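Local structure of ferritin (Pseudo-nitzschia multiseries, 3E6S) at residues D7-Q12 and L103-A108; Q21-A26 and L43-E48; S25-F30 and G37-M42. The protein probably stores iron in a soluble form, taking up ferrous ions and oxidising them with dioxygen for deposition as ferric hydroxide. All coordinates share one frame; numbering follows the deposited sequence. Where two conformers were deposited one is given.

Overall arrangement
Helix 3-32 takes part in all three contacts of this ferritin four-helix bundle. Near its N terminus, residues 7-12 meet residues 103-108 of helix 84-111, so interaction 1 closes the widest loop, with 90 residues between its segments. Both other contacts fall within that loop and pair helix 3-32 with helix 36-62, the next in the chain. Interaction 2 joins 21-26 to 43-48; interaction 3 joins 25-30 to 37-42, overlapping interaction 2 at S25 and A26 and closing a shorter loop towards the turn. Their centres are about 8 Å apart, whereas the centre of interaction 1 is about 22 Å from that of interaction 2 and about 29 Å from that of interaction 3.

Interaction 1: residues D7-Q12 and L103-A108; sequences DLFNRQ and LNLAEA. With FE (Fe (III) ion), chain J; FE (Fe (III) ion), chain L.
With chi1 at 177°, L105 turns its CG away from its own amide nitrogen, and chi2 of 59° sets its two methyls against L8, F9 and Q12. This is helix-to-helix packing in the ferritin four-helix bundle: segments 7-12 and 103-108, of helices 3-32 and 84-111, run antiparallel at 157°, their axes approaching to 9.7 Å. CD1 of L105 reaches the N of F9 at 3.6 Å and rests almost as close to CB of L8. The other methyl, CD2, lies 4.1 Å from CD1 of F9, approaching the ring obliquely, and also meets CB and CG of Q12. Cut back to an alanine here, the side chain has neither methyl, which would probably leave a gap between the helices beside L8, F9 and Q12. L8 answers from its own helix with CD1, 3.7 Å from CB of A108. F56 of helix 36-62 and L121 of helix 115-145 also touch L105, so it belongs to the bundle interior. The polar end of Q12 bonds to S101 and E16. The D7 side chain ends away from helix 84-111, where its carboxylate bridges two iron(III) ions, OD1 binding one at 2.4 Å and OD2 the other at 2.2 Å.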
loop_
_atom_site.group_PDB
_atom_site.type_symbol
_atom_site.label_atom_id
_atom_site.label_comp_id
_atom_site.label_asym_id
_atom_site.label_seq_id
_atom_site.Cartn_x
_atom_site.Cartn_y
_atom_site.Cartn_z
ATOM N N ASP A 7 12.794 -38.669 44.306
ATOM C CA ASP A 7 12.813 -37.745 45.452
ATOM C C ASP A 7 13.637 -36.501 45.213
ATOM O O ASP A 7 13.211 -35.415 45.594
ATOM C CB ASP A 7 13.334 -38.442 46.701
ATOM C CG ASP A 7 12.403 -39.511 47.146
ATOM O OD1 ASP A 7 11.190 -39.367 46.945
ATOM O OD2 ASP A 7 12.879 -40.527 47.619
ATOM N N LEU A 8 14.821 -36.652 44.648
ATOM C CA LEU A 8 15.634 -35.464 44.342
ATOM C C LEU A 8 14.940 -34.549 43.296
ATOM O O LEU A 8 15.090 -33.319 43.334
ATOM C CB LEU A 8 17.036 -35.819 43.863
ATOM C CG LEU A 8 18.037 -36.294 44.938
ATOM C CD1 LEU A 8 19.344 -36.625 44.283
ATOM C CD2 LEU A 8 18.273 -35.239 46.075
ATOM N N PHE A 9 14.225 -35.149 42.367
ATOM C CA PHE A 9 13.502 -34.379 41.347
ATOM C C PHE A 9 12.397 -33.565 42.027
ATOM O O PHE A 9 12.231 -32.336 41.786
ATOM C CB PHE A 9 12.936 -35.317 40.266
ATOM C CG PHE A 9 12.548 -34.586 38.995
ATOM C CD1 PHE A 9 13.440 -34.483 37.926
ATOM C CD2 PHE A 9 11.337 -33.930 38.924
ATOM C CE1 PHE A 9 13.082 -33.768 36.763
ATOM C CE2 PHE A 9 10.968 -33.230 37.757
ATOM C CZ PHE A 9 11.848 -33.150 36.705
ATOM N N ASN A 10 11.634 -34.247 42.903
ATOM C CA ASN A 10 10.582 -33.583 43.703
ATOM C C ASN A 10 11.165 -32.442 44.541
ATOM O O ASN A 10 10.595 -31.340 44.592
ATOM C CB ASN A 10 9.881 -34.635 44.613
ATOM C CG ASN A 10 8.605 -34.146 45.232
ATOM O OD1 ASN A 10 8.513 -34.002 46.460
ATOM N ND2 ASN A 10 7.602 -33.899 44.414
ATOM N N ARG A 11 12.306 -32.668 45.180
ATOM C CA ARG A 11 12.928 -31.613 45.980
ATOM C C ARG A 11 13.453 -30.401 45.165
ATOM O O ARG A 11 13.519 -29.284 45.700
ATOM C CB ARG A 11 14.042 -32.185 46.859
ATOM C CG ARG A 11 13.457 -33.090 47.975
ATOM C CD ARG A 11 14.488 -33.531 49.041
ATOM N NE ARG A 11 13.814 -34.091 50.221
ATOM C CZ ARG A 11 13.549 -33.408 51.340
ATOM N NH1 ARG A 11 13.910 -32.128 51.456
ATOM N NH2 ARG A 11 12.930 -34.006 52.348
ATOM N N GLN A 12 13.819 -30.625 43.904
ATOM C CA GLN A 12 14.221 -29.541 42.997
ATOM C C GLN A 12 13.026 -28.564 42.781
ATOM O O GLN A 12 13.219 -27.347 42.738
ATOM C CB GLN A 12 14.733 -30.111 41.659
ATOM C CG GLN A 12 15.464 -29.077 40.793
ATOM C CD GLN A 12 16.577 -28.380 41.591
ATOM O OE1 GLN A 12 17.292 -29.026 42.374
ATOM N NE2 GLN A 12 16.713 -27.058 41.412
ATOM N N LEU A 103 23.121 -30.070 39.881
ATOM C CA LEU A 103 24.237 -30.996 39.619
ATOM C C LEU A 103 24.081 -32.306 40.369
ATOM O O LEU A 103 24.414 -33.378 39.849
ATOM C CB LEU A 103 25.591 -30.358 39.986
ATOM C CG LEU A 103 26.035 -29.165 39.145
ATOM C CD1 LEU A 103 27.281 -28.499 39.768
ATOM C CD2 LEU A 103 26.319 -29.591 37.692
ATOM N N ASN A 104 23.638 -32.224 41.608
ATOM C CA ASN A 104 23.374 -33.437 42.399
ATOM C C ASN A 104 22.227 -34.269 41.805
ATOM O O ASN A 104 22.242 -35.498 41.812
ATOM C CB ASN A 104 23.081 -33.071 43.852
ATOM C CG ASN A 104 24.340 -32.602 44.594
ATOM O OD1 ASN A 104 25.492 -32.906 44.186
ATOM N ND2 ASN A 104 24.136 -31.854 45.672
ATOM N N LEU A 105 21.234 -33.587 41.263
ATOM C CA LEU A 105 20.121 -34.270 40.591
ATOM C C LEU A 105 20.623 -34.933 39.329
ATOM O O LEU A 105 20.242 -36.046 39.016
ATOM C CB LEU A 105 19.029 -33.244 40.212
ATOM C CG LEU A 105 17.826 -33.740 39.433
ATOM C CD1 LEU A 105 17.167 -34.830 40.284
ATOM C CD2 LEU A 105 16.863 -32.587 39.178
ATOM N N ALA A 106 21.441 -34.214 38.550
ATOM C CA ALA A 106 21.998 -34.812 37.326
ATOM C C ALA A 106 22.895 -36.019 37.647
ATOM O O ALA A 106 22.902 -37.023 36.917
ATOM C CB ALA A 106 22.814 -33.748 36.545
ATOM N N GLU A 107 23.650 -35.923 38.729
ATOM C CA GLU A 107 24.479 -37.074 39.146
ATOM C C GLU A 107 23.622 -38.324 39.492
ATOM O O GLU A 107 23.975 -39.465 39.143
ATOM C CB GLU A 107 25.417 -36.684 40.299
ATOM C CG GLU A 107 26.512 -37.781 40.637
ATOM C CD GLU A 107 27.090 -38.539 39.395
ATOM O OE1 GLU A 107 27.501 -37.915 38.381
ATOM O OE2 GLU A 107 27.147 -39.793 39.448
ATOM N N ALA A 108 22.505 -38.108 40.174
ATOM C CA ALA A 108 21.571 -39.195 40.512
ATOM C C ALA A 108 20.978 -39.806 39.252
ATOM O O ALA A 108 20.916 -41.067 39.076
ATOM C CB ALA A 108 20.476 -38.661 41.452
HETATM FE FE FE J . 9.226 -40.655 47.108
HETATM FE FE FE L . 11.613 -42.068 48.585
HETATM O O HOH W 1 8.195 -40.041 45.083
HETATM O O HOH W 2 9.959 -39.467 48.497
HETATM O O HOH W 3 13.169 -42.471 49.214
#

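Interaction 2: residues Q21-A26 and L43-E48; sequences QVYLSA and LAESAE. With FE (Fe (III) ion), chain H; FE (Fe (III) ion), chain G.
OE1 of E45 binds an iron(III) ion at 2.3 Å while lying 3.2 Å from the hydroxyl OH of Y23, and OE2 of the same carboxylate binds a second iron(III) ion at 2.0 Å. E45 thus bridges two metals. The helix backbone sets CB of E45 over the middle of the Y23 ring, 3.3 Å from its centroid, a CH-pi contact; chi1 of -85° and a bend at chi2 then carry CG and the carboxylate across the same ring toward its hydroxyl end, the carboxylate turned 69° from the ring plane. The Y23 hydroxyl bonds to E95, itself a ligand of the iron held by OE1 of E45, so the tyrosine probably helps to position that ligand. E48 adds to the site through OE1, which accepts a bond of 2.6 Å from a water on the iron held by OE2 of E45, while OE2 of E48 binds a further iron ion.

Away from the metals the helices come close together. CB of Y23 and CB of S46 are 3.7 Å apart, and CD1 of L24 lies 3.8 Å from CD1 of L43, the two leucines running alongside each other in the same direction. A water donates to OE1 of Q21 and, weakly, to OG of S46.

The site lies within the four-helix bundle expected of a ferritin: E45 and E49 come from helix 36-62, E95 from helix 84-111 and E131 from helix 115-145, all bound to one iron, consistent with the ferroxidase centre region of ferritins. Y23 adds the packing of helix 3-32, whose L24, with L43 of helix 36-62, rests on L54 of a neighbouring subunit.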
loop_
_atom_site.group_PDB
_atom_site.type_symbol
_atom_site.label_atom_id
_atom_site.label_comp_id
_atom_site.label_asym_id
_atom_site.label_seq_id
_atom_site.Cartn_x
_atom_site.Cartn_y
_atom_site.Cartn_z
ATOM N N GLN A 21 10.542 -17.375 46.522
ATOM C CA GLN A 21 10.151 -16.600 47.715
ATOM C C GLN A 21 11.292 -15.773 48.290
ATOM O O GLN A 21 11.054 -14.690 48.830
ATOM C CB GLN A 21 9.630 -17.518 48.822
ATOM C CG GLN A 21 8.252 -18.045 48.575
ATOM C CD GLN A 21 7.193 -16.961 48.707
ATOM O OE1 GLN A 21 6.846 -16.345 47.721
ATOM N NE2 GLN A 21 6.633 -16.792 49.906
ATOM N N VAL A 22 12.514 -16.292 48.236
ATOM C CA VAL A 22 13.680 -15.510 48.686
ATOM C C VAL A 22 13.851 -14.287 47.753
ATOM O O VAL A 22 14.067 -13.178 48.222
ATOM C CB VAL A 22 14.975 -16.344 48.738
ATOM C CG1 VAL A 22 16.186 -15.475 49.053
ATOM C CG2 VAL A 22 14.827 -17.474 49.791
ATOM N N TYR A 23 13.709 -14.488 46.447
ATOM C CA TYR A 23 13.756 -13.359 45.506
ATOM C C TYR A 23 12.647 -12.353 45.813
ATOM O O TYR A 23 12.864 -11.140 45.764
ATOM C CB TYR A 23 13.631 -13.860 44.080
ATOM C CG TYR A 23 14.964 -14.240 43.470
ATOM C CD1 TYR A 23 15.243 -15.545 43.089
ATOM C CD2 TYR A 23 15.925 -13.249 43.225
ATOM C CE1 TYR A 23 16.492 -15.876 42.474
ATOM C CE2 TYR A 23 17.137 -13.542 42.620
ATOM C CZ TYR A 23 17.415 -14.839 42.241
ATOM O OH TYR A 23 18.640 -15.070 41.665
ATOM N N LEU A 24 11.467 -12.853 46.141
ATOM C CA LEU A 24 10.379 -11.915 46.534
ATOM C C LEU A 24 10.746 -11.107 47.803
ATOM O O LEU A 24 10.529 -9.906 47.852
ATOM C CB LEU A 24 9.055 -12.627 46.737
ATOM C CG LEU A 24 7.872 -11.666 47.112
ATOM C CD1 LEU A 24 7.594 -10.627 46.003
ATOM C CD2 LEU A 24 6.589 -12.499 47.383
ATOM N N SER A 25 11.323 -11.775 48.805
ATOM C CA SER A 25 11.758 -11.109 50.051
ATOM C C SER A 25 12.862 -10.069 49.792
ATOM O O SER A 25 12.919 -9.018 50.458
ATOM C CB SER A 25 12.204 -12.147 51.098
ATOM O OG SER A 25 13.515 -12.649 50.849
ATOM N N ALA A 26 13.722 -10.358 48.807
ATOM C CA ALA A 26 14.748 -9.387 48.363
ATOM C C ALA A 26 14.082 -8.174 47.689
ATOM O O ALA A 26 14.489 -7.049 47.905
ATOM C CB ALA A 26 15.784 -10.045 47.417
ATOM N N LEU A 43 12.120 -9.151 41.463
ATOM C CA LEU A 43 10.763 -9.590 41.144
ATOM C C LEU A 43 10.734 -10.424 39.865
ATOM O O LEU A 43 10.008 -11.436 39.789
ATOM C CB LEU A 43 9.816 -8.363 41.086
ATOM C CG LEU A 43 8.323 -8.597 41.202
ATOM C CD1 LEU A 43 7.973 -9.191 42.553
ATOM C CD2 LEU A 43 7.537 -7.256 40.993
ATOM N N ALA A 44 11.476 -9.994 38.842
ATOM C CA ALA A 44 11.637 -10.766 37.607
ATOM C C ALA A 44 12.196 -12.170 37.899
ATOM O O ALA A 44 11.687 -13.178 37.383
ATOM C CB ALA A 44 12.574 -10.012 36.620
ATOM N N GLU A 45 13.242 -12.257 38.721
ATOM C CA GLU A 45 13.800 -13.586 39.081
ATOM C C GLU A 45 12.841 -14.430 39.897
ATOM O O GLU A 45 12.847 -15.655 39.778
ATOM C CB GLU A 45 15.054 -13.432 39.928
ATOM C CG GLU A 45 16.306 -13.231 39.126
ATOM C CD GLU A 45 16.639 -14.483 38.372
ATOM O OE1 GLU A 45 16.871 -15.557 39.011
ATOM O OE2 GLU A 45 16.605 -14.395 37.130
ATOM N N SER A 46 12.046 -13.800 40.766
ATOM C CA SER A 46 11.027 -14.537 41.533
ATOM C C SER A 46 10.042 -15.230 40.578
ATOM O O SER A 46 9.695 -16.411 40.767
ATOM C CB SER A 46 10.283 -13.587 42.495
ATOM O OG SER A 46 9.254 -14.284 43.191
ATOM N N ALA A 47 9.595 -14.513 39.547
ATOM C CA ALA A 47 8.716 -15.081 38.534
ATOM C C ALA A 47 9.388 -16.194 37.759
ATOM O O ALA A 47 8.781 -17.240 37.509
ATOM C CB ALA A 47 8.251 -13.991 37.563
ATOM N N GLU A 48 10.630 -15.956 37.344
ATOM C CA GLU A 48 11.363 -16.935 36.597
ATOM C C GLU A 48 11.676 -18.214 37.398
ATOM O O GLU A 48 11.571 -19.300 36.832
ATOM C CB GLU A 48 12.654 -16.328 36.087
ATOM C CG GLU A 48 13.568 -17.330 35.478
ATOM C CD GLU A 48 14.358 -16.693 34.370
ATOM O OE1 GLU A 48 14.656 -15.483 34.504
ATOM O OE2 GLU A 48 14.639 -17.388 33.358
HETATM FE FE FE H . 17.170 -15.774 35.826
HETATM FE FE FE G . 17.598 -17.706 38.895
HETATM O O HOH W 4 6.732 -16.028 44.699
HETATM O O HOH W 5 16.850 -14.098 34.244
HETATM O O HOH W 6 16.385 -17.858 37.174
HETATM O O HOH W 7 17.985 -19.799 38.657
HETATM O O HOH W 8 17.544 -17.264 34.001
#

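Interaction 3: residues S25-F30 and G37-M42; sequences SASIWF and GMAAYM
The F30 ring meets M38 across its face and M42 at its edge, packed between two antiparallel helices near the turn of the first helical hairpin of the ferritin bundle. M38 crosses the ring at about a right angle. Its CB sits over the ring centre, 3.6 Å from the centroid and only 5° off the normal, a CH-pi contact; its extended chain carries SD obliquely outward to 3.6 Å from CE1 of F30, which makes a Met-aromatic pair. In M42, chi1 of -67° puts CG beside the ring edge, in its plane, 3.6 Å from CE2 of F30; the bend at chi2 then turns SD. The ring therefore touches one methionine above and the other alongside. W88 of helix 84-111 packs on F30, M38 and M42.

Beyond the aromatic group small residues, S27 and A39, let the helices come close: CB of A39 is 3.7 Å from CB of F30, and the CA atoms of S27 and A39 are 4.1 Å apart. In one of two deposited conformers of S27, so not certainly in the other, OG donates to the carbonyl O of A39 from 37° above the carbonyl plane. A26 completes the contact, its CB 3.7 Å from CG of M42.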
loop_
_atom_site.group_PDB
_atom_site.type_symbol
_atom_site.label_atom_id
_atom_site.label_comp_id
_atom_site.label_asym_id
_atom_site.label_seq_id
_atom_site.Cartn_x
_atom_site.Cartn_y
_atom_site.Cartn_z
ATOM N N SER A 25 11.323 -11.775 48.805
ATOM C CA SER A 25 11.758 -11.109 50.051
ATOM C C SER A 25 12.862 -10.069 49.792
ATOM O O SER A 25 12.919 -9.018 50.458
ATOM C CB SER A 25 12.204 -12.147 51.098
ATOM O OG SER A 25 13.515 -12.649 50.849
ATOM N N ALA A 26 13.722 -10.358 48.807
ATOM C CA ALA A 26 14.748 -9.387 48.363
ATOM C C ALA A 26 14.082 -8.174 47.689
ATOM O O ALA A 26 14.489 -7.049 47.905
ATOM C CB ALA A 26 15.784 -10.045 47.417
ATOM N N SER A 27 13.066 -8.427 46.869
ATOM C CA SER A 27 12.344 -7.363 46.167
ATOM C C SER A 27 11.698 -6.410 47.172
ATOM O O SER A 27 11.732 -5.173 47.008
ATOM C CB SER A 27 11.292 -7.984 45.223
ATOM O OG SER A 27 10.731 -7.027 44.340
ATOM N N ILE A 28 11.124 -6.988 48.220
ATOM C CA ILE A 28 10.480 -6.240 49.292
ATOM C C ILE A 28 11.496 -5.390 50.045
ATOM O O ILE A 28 11.274 -4.186 50.257
ATOM C CB ILE A 28 9.729 -7.191 50.278
ATOM C CG1 ILE A 28 8.518 -7.834 49.580
ATOM C CG2 ILE A 28 9.323 -6.437 51.531
ATOM C CD1 ILE A 28 7.882 -9.127 50.288
ATOM N N TRP A 29 12.606 -5.997 50.471
ATOM C CA TRP A 29 13.642 -5.222 51.180
ATOM C C TRP A 29 14.094 -4.035 50.299
ATOM O O TRP A 29 14.154 -2.885 50.762
ATOM C CB TRP A 29 14.848 -6.110 51.542
ATOM C CG TRP A 29 15.819 -5.381 52.476
ATOM C CD1 TRP A 29 15.852 -5.440 53.854
ATOM C CD2 TRP A 29 16.844 -4.455 52.090
ATOM N NE1 TRP A 29 16.862 -4.611 54.344
ATOM C CE2 TRP A 29 17.461 -3.979 53.281
ATOM C CE3 TRP A 29 17.281 -3.959 50.858
ATOM C CZ2 TRP A 29 18.533 -3.081 53.259
ATOM C CZ3 TRP A 29 18.338 -3.038 50.838
ATOM C CH2 TRP A 29 18.933 -2.598 52.040
ATOM N N PHE A 30 14.376 -4.290 49.023
ATOM C CA PHE A 30 14.760 -3.205 48.096
ATOM C C PHE A 30 13.682 -2.105 47.962
ATOM O O PHE A 30 13.997 -0.895 48.087
ATOM C CB PHE A 30 15.118 -3.778 46.721
ATOM C CG PHE A 30 16.470 -4.452 46.670
ATOM C CD1 PHE A 30 17.590 -3.813 47.155
ATOM C CD2 PHE A 30 16.614 -5.704 46.085
ATOM C CE1 PHE A 30 18.879 -4.440 47.112
ATOM C CE2 PHE A 30 17.896 -6.323 45.996
ATOM C CZ PHE A 30 19.010 -5.684 46.525
ATOM N N GLY A 37 14.898 -0.200 41.215
ATOM C CA GLY A 37 15.529 -0.923 40.113
ATOM C C GLY A 37 15.958 -2.341 40.504
ATOM O O GLY A 37 15.637 -3.324 39.809
ATOM N N MET A 38 16.700 -2.453 41.617
ATOM C CA MET A 38 17.109 -3.747 42.148
ATOM C C MET A 38 15.869 -4.569 42.519
ATOM O O MET A 38 15.838 -5.775 42.281
ATOM C CB MET A 38 18.014 -3.543 43.389
ATOM C CG MET A 38 19.310 -2.761 43.060
ATOM S SD MET A 38 20.409 -2.577 44.440
ATOM C CE MET A 38 21.713 -1.597 43.650
ATOM N N ALA A 39 14.861 -3.912 43.094
ATOM C CA ALA A 39 13.591 -4.562 43.404
ATOM C C ALA A 39 12.979 -5.197 42.150
ATOM O O ALA A 39 12.466 -6.322 42.207
ATOM C CB ALA A 39 12.631 -3.578 44.005
ATOM N N ALA A 40 12.983 -4.465 41.030
ATOM C CA ALA A 40 12.342 -4.987 39.801
ATOM C C ALA A 40 13.088 -6.222 39.283
ATOM O O ALA A 40 12.482 -7.158 38.753
ATOM C CB ALA A 40 12.300 -3.888 38.721
ATOM N N TYR A 41 14.406 -6.213 39.419
ATOM C CA TYR A 41 15.233 -7.335 39.023
ATOM C C TYR A 41 14.894 -8.554 39.882
ATOM O O TYR A 41 14.820 -9.688 39.384
ATOM C CB TYR A 41 16.713 -7.012 39.248
ATOM C CG TYR A 41 17.650 -8.056 38.697
ATOM C CD1 TYR A 41 18.249 -7.853 37.475
ATOM C CD2 TYR A 41 17.997 -9.200 39.422
ATOM C CE1 TYR A 41 19.123 -8.759 36.948
ATOM C CE2 TYR A 41 18.884 -10.138 38.891
ATOM C CZ TYR A 41 19.435 -9.893 37.641
ATOM O OH TYR A 41 20.324 -10.742 37.029
ATOM N N MET A 42 14.730 -8.330 41.172
ATOM C CA MET A 42 14.460 -9.453 42.094
ATOM C C MET A 42 13.051 -10.024 41.822
ATOM O O MET A 42 12.800 -11.224 41.954
ATOM C CB MET A 42 14.586 -8.983 43.557
ATOM C CG MET A 42 16.018 -8.588 44.001
ATOM S SD MET A 42 17.187 -9.954 43.742
ATOM C CE MET A 42 18.819 -9.298 44.061
#